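Local structure of putative NADPH-dependent oxidoreductase (Desulfitobacterium hafniense DCB-2, 3DB2) at residues L103-A106 with Q107-D110; C35-T39 with E40-E44. The protein probably acts as an NADPH-dependent oxidoreductase of the Gfo/Idh/MocA type, pairing a Rossmann-fold cofactor domain with a C-terminal mixed-sheet domain. All blocks are in the same frame, centred on the assembly; numbering follows the deposited sequence.

Contact 1. Residues L103-A106 with Q107-D110; sequences LDHA and QRID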
# COMPACT_ATOMS: atom_id res chain seq x y z
N LEU C 103 -6.15 -1.71 -26.72
CA LEU C 103 -7.24 -0.75 -26.81
C LEU C 103 -8.09 -0.96 -28.07
O LEU C 103 -9.31 -0.84 -28.04
CB LEU C 103 -6.64 0.66 -26.78
CG LEU C 103 -7.64 1.82 -26.73
CD1 LEU C 103 -8.50 1.79 -25.48
CD2 LEU C 103 -6.93 3.17 -26.81
N ASP C 104 -7.42 -1.24 -29.17
CA ASP C 104 -8.05 -1.42 -30.47
C ASP C 104 -9.19 -2.43 -30.38
O ASP C 104 -10.32 -2.21 -30.77
CB ASP C 104 -7.03 -1.90 -31.51
CG ASP C 104 -7.68 -2.02 -32.88
OD1 ASP C 104 -8.35 -1.05 -33.29
OD2 ASP C 104 -7.53 -3.08 -33.53
N HIS C 105 -8.88 -3.58 -29.83
CA HIS C 105 -9.76 -4.71 -29.60
C HIS C 105 -10.88 -4.31 -28.65
O HIS C 105 -12.04 -4.67 -28.88
CB HIS C 105 -8.95 -5.88 -29.08
CG HIS C 105 -8.13 -6.61 -30.10
ND1 HIS C 105 -7.56 -7.84 -29.83
CD2 HIS C 105 -7.81 -6.31 -31.38
CE1 HIS C 105 -6.91 -8.25 -30.90
NE2 HIS C 105 -7.04 -7.35 -31.86
N ALA C 106 -10.54 -3.56 -27.60
CA ALA C 106 -11.60 -3.16 -26.66
C ALA C 106 -12.58 -2.30 -27.42
O ALA C 106 -13.79 -2.38 -27.23
CB ALA C 106 -11.04 -2.41 -25.46
N GLN C 107 -12.03 -1.42 -28.28
CA GLN C 107 -12.90 -0.52 -29.06
C GLN C 107 -13.74 -1.31 -30.05
O GLN C 107 -14.90 -1.01 -30.32
CB GLN C 107 -12.03 0.52 -29.79
CG GLN C 107 -11.50 1.58 -28.85
CD GLN C 107 -10.53 2.54 -29.51
OE1 GLN C 107 -9.79 2.21 -30.44
NE2 GLN C 107 -10.54 3.77 -28.98
N ARG C 108 -13.17 -2.36 -30.64
CA ARG C 108 -13.96 -3.16 -31.57
C ARG C 108 -15.13 -3.78 -30.84
O ARG C 108 -16.20 -3.89 -31.42
CB ARG C 108 -13.07 -4.23 -32.21
CG ARG C 108 -12.33 -3.70 -33.44
CD ARG C 108 -11.17 -4.60 -33.82
NE ARG C 108 -11.62 -5.95 -34.16
CZ ARG C 108 -10.83 -6.99 -34.36
NH1 ARG C 108 -9.51 -6.82 -34.25
NH2 ARG C 108 -11.33 -8.18 -34.65
N ILE C 109 -14.94 -4.17 -29.59
CA ILE C 109 -15.96 -4.88 -28.85
C ILE C 109 -17.06 -3.92 -28.44
O ILE C 109 -18.26 -4.18 -28.52
CB ILE C 109 -15.33 -5.60 -27.65
CG1 ILE C 109 -14.35 -6.71 -28.05
CG2 ILE C 109 -16.40 -6.10 -26.72
CD1 ILE C 109 -13.42 -7.11 -26.92
N ASP C 110 -16.69 -2.73 -27.98
CA ASP C 110 -17.72 -1.73 -27.67
C ASP C 110 -18.55 -1.44 -28.92
O ASP C 110 -19.78 -1.36 -28.88
CB ASP C 110 -17.02 -0.50 -27.11
CG ASP C 110 -17.92 0.56 -26.51
OD1 ASP C 110 -19.02 0.24 -26.01
OD2 ASP C 110 -17.52 1.75 -26.54
O HOH W 1 -7.18 1.55 -31.81

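Contact 2. Residues C35-T39 with E40-E44; sequences CYSRT and EDKRE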
# COMPACT_ATOMS: atom_id res chain seq x y z
N CYS C 35 -21.02 -26.58 -26.97
CA CYS C 35 -19.69 -26.07 -26.75
C CYS C 35 -18.87 -26.12 -28.04
O CYS C 35 -19.08 -26.91 -28.99
CB CYS C 35 -19.06 -26.84 -25.60
SG CYS C 35 -18.46 -28.49 -26.09
N TYR C 36 -17.89 -25.24 -28.10
CA TYR C 36 -16.91 -25.17 -29.18
C TYR C 36 -15.52 -24.97 -28.60
O TYR C 36 -15.39 -24.19 -27.67
CB TYR C 36 -17.30 -24.07 -30.17
CG TYR C 36 -16.27 -23.95 -31.27
CD1 TYR C 36 -16.24 -24.84 -32.33
CD2 TYR C 36 -15.32 -22.94 -31.22
CE1 TYR C 36 -15.29 -24.73 -33.34
CE2 TYR C 36 -14.36 -22.82 -32.21
CZ TYR C 36 -14.36 -23.71 -33.26
OH TYR C 36 -13.40 -23.58 -34.25
N SER C 37 -14.55 -25.67 -29.15
CA SER C 37 -13.12 -25.51 -29.12
C SER C 37 -12.56 -25.85 -30.49
O SER C 37 -13.26 -26.55 -31.23
CB SER C 37 -12.47 -26.40 -28.06
OG SER C 37 -11.71 -25.63 -27.13
N ARG C 38 -11.37 -25.39 -30.84
CA ARG C 38 -10.81 -25.78 -32.14
C ARG C 38 -10.48 -27.27 -32.16
O ARG C 38 -10.71 -28.01 -33.12
CB ARG C 38 -9.59 -24.92 -32.46
CG ARG C 38 -9.83 -23.42 -32.38
CD ARG C 38 -8.72 -22.69 -31.62
NE ARG C 38 -9.20 -22.19 -30.32
CZ ARG C 38 -8.38 -21.69 -29.40
NH1 ARG C 38 -7.07 -21.64 -29.66
NH2 ARG C 38 -8.85 -21.24 -28.24
N THR C 39 -9.95 -27.74 -31.03
CA THR C 39 -9.60 -29.13 -30.82
C THR C 39 -10.80 -30.00 -30.46
O THR C 39 -11.40 -29.75 -29.42
CB THR C 39 -8.58 -29.26 -29.66
OG1 THR C 39 -7.44 -28.45 -29.96
CG2 THR C 39 -8.13 -30.70 -29.49
N GLU C 40 -11.06 -30.98 -31.31
CA GLU C 40 -12.09 -32.00 -31.18
C GLU C 40 -12.08 -32.64 -29.79
O GLU C 40 -13.10 -32.81 -29.13
CB GLU C 40 -11.96 -33.11 -32.24
CG GLU C 40 -12.50 -34.47 -31.83
CD GLU C 40 -12.84 -35.40 -32.98
OE1 GLU C 40 -11.94 -36.07 -33.54
OE2 GLU C 40 -14.04 -35.50 -33.35
N ASP C 41 -10.88 -33.00 -29.34
CA ASP C 41 -10.71 -33.61 -28.03
C ASP C 41 -11.20 -32.66 -26.94
O ASP C 41 -11.89 -33.07 -26.01
CB ASP C 41 -9.24 -33.96 -27.89
CG ASP C 41 -8.90 -35.26 -28.62
OD1 ASP C 41 -9.83 -35.98 -29.06
OD2 ASP C 41 -7.70 -35.56 -28.77
N LYS C 42 -10.84 -31.38 -27.06
CA LYS C 42 -11.32 -30.42 -26.05
C LYS C 42 -12.84 -30.43 -26.05
O LYS C 42 -13.51 -30.35 -25.02
CB LYS C 42 -10.71 -29.06 -26.30
CG LYS C 42 -9.53 -28.69 -25.43
CD LYS C 42 -8.73 -27.55 -26.02
CE LYS C 42 -7.30 -27.47 -25.54
NZ LYS C 42 -6.67 -26.17 -25.93
N ARG C 43 -13.48 -30.53 -27.22
CA ARG C 43 -14.95 -30.51 -27.21
C ARG C 43 -15.44 -31.85 -26.68
O ARG C 43 -16.48 -31.93 -26.02
CB ARG C 43 -15.52 -30.26 -28.59
CG ARG C 43 -15.13 -28.92 -29.19
CD ARG C 43 -13.99 -29.04 -30.18
NE ARG C 43 -14.35 -29.81 -31.36
CZ ARG C 43 -14.08 -29.59 -32.63
NH1 ARG C 43 -13.39 -28.54 -33.04
NH2 ARG C 43 -14.54 -30.48 -33.51
N GLU C 44 -14.68 -32.90 -26.96
CA GLU C 44 -15.00 -34.24 -26.47
C GLU C 44 -15.27 -34.25 -24.97
O GLU C 44 -16.35 -34.60 -24.49
CB GLU C 44 -13.79 -35.15 -26.75
CG GLU C 44 -13.56 -35.42 -28.22
CD GLU C 44 -14.72 -36.11 -28.92
OE1 GLU C 44 -14.47 -36.80 -29.94
OE2 GLU C 44 -15.88 -35.98 -28.47

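Contact 1. Residues L103-A106 with Q107-D110
R108 runs beside H105, both side chains pointing the same way, and NH1 of R108 comes to 3.4 Å from CD2 of H105. With the ring and guanidinium planes 80° apart, NH1 meets the ring obliquely. The other neighbour one turn back, D104, crosses the arginine obliquely. Its OD2 lies at the guanidinium edge, near the plane, but stays 4.3 Å from R108 NH1: opposite charges near each other, yet beyond salt-bridge range. The bend of the arginine chain at chi3 (61°) turns the guanidinium back alongside H105, with NH2 in a salt bridge to E84 of helix 79-88. A leucine at R108 would probably leave the E84 carboxylate without its charged mate and strip H105 of the group lying alongside it.

On the next flank, Q107 lays its amide carbon CD 4.1 Å from CG of L103. A water ties the same turn together, donating to OE1 of Q107 at 3.0 Å and to OD1 of D104 at 3.2 Å. I109 folds back over the preceding turn, its CG1 3.2 Å from O of H105.

Backbone bonds position these side chains: N of Q107 donates to O of L103 at 2.8 Å (158°), and the same i to i+4 pattern carries R108 to D104, I109 to H105 and D110 to A106. Outside, L103 and A106 pack on helix 324-343, and I109 on I83. This is the first part of an alpha helix, 103-116, that forms the crossover of a beta-alpha-beta unit between strands 92-96 and 120-123 of the Rossmann fold.

Contact 2. Residues C35-T39 with E40-E44
The carbonyl of S37 lies at the edge of the R43 guanidinium, with C of S37 in plane. NH1 of R43 donates to O of S37 at 2.7 Å, with an N-H...O angle of 152° and the acceptor 17° out of the guanidinium plane. Within the helix, CA of E40 covers one face, 3.1 Å above the plane and offset toward the rim. The Y36 ring approaches obliquely, CE1 being 4.3 Å from R43 NH1. R43 is modelled in two conformers, so the side-chain details hold for the one described. Bends at chi2 (99°) and chi3 fold the chain back to the carbonyl of S37, just past the strand.

The backbone evidence is firmer. N of R43 donates to O of T39 at 3.1 Å, opening the helix, and T39 holds the N-cap position although its side chain makes no capping bond. CB of S37 lies 3.6 Å from CB of K42.

This is the strand-to-helix turn of a beta-alpha-beta unit (30-36, 40-50, 53-54) of the Rossmann fold. S37 OG is hydrogen-bonded to N of L13 in the turn after strand 6-11. Y36 pairs through its backbone with A10 and G12, and C35 with D55, placing strand 30-36 between strands 6-11 and 53-54.

Contact 2 comes first along the chain and contact 1 later; their centres are 27 Å apart, with nearest atoms about 13 Å apart and no touch. Both belong to the NAD-binding Rossmann fold and to crossovers of one six-stranded parallel beta-sheet. Contact 2 leads from strand 30-36 into helix 40-50, toward the edge strand 53-54, whereas contact 1 belongs to helix 103-116, which leads to the other edge strand, 120-123. Strands 6-11 and 69-72 lie between the two units. Contact 2 adjoins the probable glycine-rich cofactor turn, since the S37 side chain touches it and bonds to L13 N, while contact 1 packs against helix 324-343 from late in the chain.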